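Local coordinates for ScaE cell-surface anchored scaffoldin protein (Ruminococcus flavefaciens, PDB 2ZF9) that probably binds dockerin modules through this type III cohesin module, holding cellulosome components on the bacterial cell surface, at residues 39-53 with 180-192. Sequence-based numbering, arbitrary orientation.
Sequences KTLTAAEAPNAKVTM and IEQGYIQVESTTS
Strand 39-41 runs parallel to strand 183-187, the short axes 4.7 Å apart and 19° from parallel, with Lys39 opposite Ile185 and Leu41 opposite Val187, and the pair illustrates how parallel pairing staggers its bonds. Lys39 N donates to Tyr184 O while Lys39 O accepts from Gln186 N; Leu41 N donates to Gln186 O, and Leu41 O accepts from Glu188 N at 2.7 Å.

On one face, Gln186 CG sits between backbone N and carbonyl carbon (chi1 67°), and the extended chain carries NE2 to Thr40 OG1 at 3.0 Å, with the hydroxyl oxygen lying in the amide plane. A leucine in place of Gln186 would probably leave the Thr40 hydroxyl without this donor and freer to turn.

On the opposite face Ile185, Leu41 and Val187 make apolar contacts. Ile185 sends CD1 tip to tip against Val51 CB (3.8 Å), sets CG1 against the selenium of selenomethionine Met53 and lays CG2 on Leu41 CD1. Val187 CG2 meets Ala46 CB at 3.7 Å.

Val51 and Met53 belong to strand 50-58, which pairs with strand 124-132, so these apolar side chains join strand 180-187 to strand 50-58 toward one end of the beta-sandwich, while strand 142-149 flanks strand 180-187 and brings Lys142 to the Tyr184 ring as a cation-pi partner.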
loop_
_atom_site.group_PDB
_atom_site.type_symbol
_atom_site.label_atom_id
_atom_site.label_comp_id
_atom_site.label_asym_id
_atom_site.label_seq_id
_atom_site.Cartn_x
_atom_site.Cartn_y
_atom_site.Cartn_z
ATOM N N LYS A 39 -12.152 -1.826 5.496
ATOM C CA LYS A 39 -12.705 -2.769 6.444
ATOM C C LYS A 39 -13.760 -2.090 7.307
ATOM O O LYS A 39 -13.494 -1.035 7.894
ATOM C CB LYS A 39 -11.588 -3.346 7.332
ATOM C CG LYS A 39 -12.039 -4.411 8.329
ATOM C CD LYS A 39 -12.453 -5.716 7.622
ATOM C CE LYS A 39 -11.328 -6.716 7.538
ATOM N NZ LYS A 39 -11.904 -8.075 7.796
ATOM N N THR A 40 -14.934 -2.720 7.415
ATOM C CA THR A 40 -15.955 -2.250 8.366
ATOM C C THR A 40 -16.152 -3.269 9.480
ATOM O O THR A 40 -16.313 -4.456 9.227
ATOM C CB THR A 40 -17.297 -1.911 7.679
ATOM O OG1 THR A 40 -17.071 -0.983 6.612
ATOM C CG2 THR A 40 -18.301 -1.282 8.682
ATOM N N LEU A 41 -16.075 -2.797 10.716
ATOM C CA LEU A 41 -16.225 -3.643 11.877
ATOM C C LEU A 41 -17.553 -3.306 12.577
ATOM O O LEU A 41 -18.025 -2.188 12.497
ATOM C CB LEU A 41 -15.064 -3.416 12.837
ATOM C CG LEU A 41 -13.645 -3.743 12.358
ATOM C CD1 LEU A 41 -12.695 -3.398 13.459
ATOM C CD2 LEU A 41 -13.508 -5.238 11.948
ATOM N N THR A 42 -18.142 -4.276 13.271
ATOM C CA THR A 42 -19.290 -3.968 14.143
ATOM C C THR A 42 -18.762 -3.187 15.343
ATOM O O THR A 42 -17.606 -3.346 15.731
ATOM C CB THR A 42 -19.998 -5.237 14.659
ATOM O OG1 THR A 42 -19.157 -5.918 15.595
ATOM C CG2 THR A 42 -20.324 -6.182 13.513
ATOM N N ALA A 43 -19.601 -2.334 15.909
ATOM C CA ALA A 43 -19.248 -1.653 17.145
ATOM C C ALA A 43 -18.883 -2.676 18.228
ATOM O O ALA A 43 -18.028 -2.420 19.081
ATOM C CB ALA A 43 -20.387 -0.784 17.587
ATOM N N ALA A 44 -19.491 -3.859 18.169
ATOM C CA ALA A 44 -19.266 -4.868 19.197
ATOM C C ALA A 44 -17.847 -5.410 19.122
ATOM O O ALA A 44 -17.182 -5.562 20.148
ATOM C CB ALA A 44 -20.280 -6.016 19.053
ATOM N N GLU A 45 -17.372 -5.694 17.908
ATOM C CA GLU A 45 -16.069 -6.339 17.770
ATOM C C GLU A 45 -14.913 -5.339 17.697
ATOM O O GLU A 45 -13.759 -5.741 17.871
ATOM C CB GLU A 45 -16.033 -7.252 16.538
ATOM C CG GLU A 45 -16.064 -6.443 15.237
ATOM C CD GLU A 45 -16.120 -7.301 14.002
ATOM O OE1 GLU A 45 -15.461 -8.359 13.987
ATOM O OE2 GLU A 45 -16.817 -6.907 13.045
ATOM N N ALA A 46 -15.213 -4.060 17.444
ATOM C CA ALA A 46 -14.144 -3.083 17.089
ATOM C C ALA A 46 -13.085 -2.838 18.147
ATOM O O ALA A 46 -11.887 -2.884 17.825
ATOM C CB ALA A 46 -14.734 -1.749 16.573
ATOM N N PRO A 47 -13.491 -2.549 19.413
ATOM C CA PRO A 47 -12.478 -2.181 20.399
ATOM C C PRO A 47 -11.408 -3.254 20.546
ATOM O O PRO A 47 -11.743 -4.426 20.737
ATOM C CB PRO A 47 -13.302 -2.006 21.704
ATOM C CG PRO A 47 -14.665 -1.568 21.193
ATOM C CD PRO A 47 -14.849 -2.480 19.993
ATOM N N ASN A 48 -10.140 -2.851 20.419
ATOM C CA ASN A 48 -8.970 -3.769 20.464
ATOM C C ASN A 48 -8.871 -4.813 19.360
ATOM O O ASN A 48 -8.028 -5.704 19.448
ATOM C CB ASN A 48 -8.836 -4.480 21.822
ATOM C CG ASN A 48 -8.840 -3.528 22.965
ATOM O OD1 ASN A 48 -8.016 -2.622 23.040
ATOM N ND2 ASN A 48 -9.778 -3.724 23.882
ATOM N N ALA A 49 -9.717 -4.720 18.335
ATOM C CA ALA A 49 -9.681 -5.666 17.234
ATOM C C ALA A 49 -8.325 -5.638 16.518
ATOM O O ALA A 49 -7.756 -4.576 16.279
ATOM C CB ALA A 49 -10.796 -5.403 16.267
ATOM N N LYS A 50 -7.793 -6.818 16.232
ATOM C CA LYS A 50 -6.561 -6.943 15.468
ATOM C C LYS A 50 -6.995 -7.300 14.054
ATOM O O LYS A 50 -7.555 -8.377 13.798
ATOM C CB LYS A 50 -5.659 -8.005 16.054
ATOM C CG LYS A 50 -5.000 -7.555 17.334
ATOM C CD LYS A 50 -4.112 -8.643 17.905
ATOM C CE LYS A 50 -3.319 -8.079 19.095
ATOM N NZ LYS A 50 -2.483 -9.136 19.760
ATOM N N VAL A 51 -6.806 -6.346 13.148
ATOM C CA VAL A 51 -7.412 -6.441 11.836
ATOM C C VAL A 51 -6.330 -6.755 10.792
ATOM O O VAL A 51 -5.348 -6.011 10.656
ATOM C CB VAL A 51 -8.175 -5.114 11.467
ATOM C CG1 VAL A 51 -8.854 -5.262 10.134
ATOM C CG2 VAL A 51 -9.217 -4.750 12.534
ATOM N N THR A 52 -6.537 -7.820 10.025
ATOM C CA THR A 52 -5.678 -8.113 8.875
ATOM C C THR A 52 -5.987 -7.179 7.709
ATOM O O THR A 52 -7.117 -7.118 7.230
ATOM C CB THR A 52 -5.842 -9.571 8.422
ATOM O OG1 THR A 52 -5.391 -10.412 9.485
ATOM C CG2 THR A 52 -4.971 -9.853 7.153
HETATM N N MSE A 53 -4.970 -6.434 7.279
HETATM C CA MSE A 53 -5.094 -5.495 6.164
HETATM C C MSE A 53 -4.217 -5.957 5.006
HETATM O O MSE A 53 -3.187 -6.600 5.230
HETATM C CB MSE A 53 -4.648 -4.103 6.632
HETATM C CG MSE A 53 -5.466 -3.544 7.844
HETATM SE SE MSE A 53 -7.335 -3.191 7.277
HETATM C CE MSE A 53 -6.991 -1.479 6.311
ATOM N N ILE A 180 -3.940 5.159 -6.833
ATOM C CA ILE A 180 -4.011 4.743 -5.423
ATOM C C ILE A 180 -5.446 4.729 -4.949
ATOM O O ILE A 180 -6.136 5.736 -5.074
ATOM C CB ILE A 180 -3.162 5.643 -4.481
ATOM C CG1 ILE A 180 -1.686 5.703 -4.929
ATOM C CG2 ILE A 180 -3.310 5.134 -3.044
ATOM C CD1 ILE A 180 -0.981 4.305 -5.038
ATOM N N GLU A 181 -5.890 3.583 -4.426
ATOM C CA GLU A 181 -7.164 3.475 -3.739
ATOM C C GLU A 181 -6.895 3.291 -2.232
ATOM O O GLU A 181 -6.490 2.221 -1.784
ATOM C CB GLU A 181 -7.970 2.336 -4.345
ATOM C CG GLU A 181 -9.416 2.192 -3.836
ATOM C CD GLU A 181 -10.051 0.836 -4.249
ATOM O OE1 GLU A 181 -9.687 0.310 -5.343
ATOM O OE2 GLU A 181 -10.899 0.295 -3.479
ATOM N N GLN A 182 -7.073 4.358 -1.455
ATOM C CA GLN A 182 -6.725 4.319 -0.039
ATOM C C GLN A 182 -7.739 3.441 0.722
ATOM O O GLN A 182 -8.876 3.212 0.253
ATOM C CB GLN A 182 -6.699 5.748 0.563
ATOM C CG GLN A 182 -5.758 6.764 -0.119
ATOM C CD GLN A 182 -4.269 6.406 -0.003
ATOM O OE1 GLN A 182 -3.912 5.240 0.148
ATOM N NE2 GLN A 182 -3.395 7.414 -0.072
ATOM N N GLY A 183 -7.325 2.952 1.888
ATOM C CA GLY A 183 -8.200 2.125 2.689
ATOM C C GLY A 183 -8.437 2.682 4.074
ATOM O O GLY A 183 -8.097 3.848 4.379
ATOM N N TYR A 184 -9.051 1.859 4.918
ATOM C CA TYR A 184 -9.391 2.271 6.273
ATOM C C TYR A 184 -9.917 1.105 7.080
ATOM O O TYR A 184 -10.263 0.040 6.527
ATOM C CB TYR A 184 -10.465 3.386 6.263
ATOM C CG TYR A 184 -11.670 3.083 5.419
ATOM C CD1 TYR A 184 -11.865 3.736 4.193
ATOM C CD2 TYR A 184 -12.611 2.127 5.821
ATOM C CE1 TYR A 184 -12.983 3.454 3.400
ATOM C CE2 TYR A 184 -13.742 1.826 5.020
ATOM C CZ TYR A 184 -13.917 2.507 3.836
ATOM O OH TYR A 184 -15.005 2.208 3.054
ATOM N N ILE A 185 -9.976 1.323 8.391
ATOM C CA ILE A 185 -10.803 0.520 9.267
ATOM C C ILE A 185 -11.873 1.472 9.811
ATOM O O ILE A 185 -11.543 2.527 10.359
ATOM C CB ILE A 185 -9.993 -0.083 10.440
ATOM C CG1 ILE A 185 -8.844 -0.954 9.909
ATOM C CG2 ILE A 185 -10.960 -0.871 11.409
ATOM C CD1 ILE A 185 -7.782 -1.316 10.995
ATOM N N GLN A 186 -13.135 1.113 9.661
ATOM C CA GLN A 186 -14.184 1.955 10.252
ATOM C C GLN A 186 -15.136 1.107 11.074
ATOM O O GLN A 186 -15.253 -0.110 10.851
ATOM C CB GLN A 186 -14.946 2.727 9.178
ATOM C CG GLN A 186 -15.760 1.842 8.261
ATOM C CD GLN A 186 -16.506 2.676 7.245
ATOM O OE1 GLN A 186 -16.425 3.906 7.270
ATOM N NE2 GLN A 186 -17.219 2.018 6.336
ATOM N N VAL A 187 -15.773 1.744 12.049
ATOM C CA VAL A 187 -16.723 1.047 12.927
ATOM C C VAL A 187 -18.113 1.350 12.377
ATOM O O VAL A 187 -18.469 2.510 12.185
ATOM C CB VAL A 187 -16.612 1.546 14.381
ATOM C CG1 VAL A 187 -17.490 0.691 15.307
ATOM C CG2 VAL A 187 -15.161 1.534 14.858
ATOM N N GLU A 188 -18.889 0.303 12.118
ATOM C CA GLU A 188 -20.265 0.474 11.648
ATOM C C GLU A 188 -21.016 1.494 12.515
ATOM O O GLU A 188 -20.967 1.442 13.750
ATOM C CB GLU A 188 -21.003 -0.878 11.660
ATOM C CG GLU A 188 -22.326 -0.865 10.896
ATOM C CD GLU A 188 -22.145 -1.065 9.401
ATOM O OE1 GLU A 188 -22.336 -0.096 8.624
ATOM O OE2 GLU A 188 -21.797 -2.199 8.999
ATOM N N SER A 189 -21.670 2.437 11.849
ATOM C CA SER A 189 -22.607 3.368 12.481
ATOM C C SER A 189 -23.849 2.654 12.995
ATOM O O SER A 189 -24.356 1.740 12.349
ATOM C CB SER A 189 -23.060 4.392 11.448
ATOM O OG SER A 189 -22.030 5.307 11.217
ATOM N N THR A 190 -24.353 3.099 14.137
ATOM C CA THR A 190 -25.548 2.504 14.727
ATOM C C THR A 190 -26.739 2.583 13.759
ATOM O O THR A 190 -27.054 3.655 13.216
ATOM C CB THR A 190 -25.903 3.150 16.080
ATOM O OG1 THR A 190 -24.774 3.044 16.961
ATOM C CG2 THR A 190 -27.097 2.429 16.723
ATOM N N THR A 191 -27.355 1.425 13.517
ATOM C CA THR A 191 -28.535 1.344 12.665
ATOM C C THR A 191 -29.740 1.894 13.419
ATOM O O THR A 191 -29.794 1.844 14.665
ATOM C CB THR A 191 -28.854 -0.098 12.267
ATOM O OG1 THR A 191 -29.257 -0.822 13.438
ATOM C CG2 THR A 191 -27.634 -0.763 11.629
ATOM N N SER A 192 -30.691 2.433 12.664
ATOM C CA SER A 192 -31.961 2.824 13.241
ATOM C C SER A 192 -33.119 2.386 12.353
ATOM O O SER A 192 -34.150 1.921 12.862
ATOM C CB SER A 192 -31.996 4.321 13.546
ATOM O OG SER A 192 -31.549 5.080 12.447
#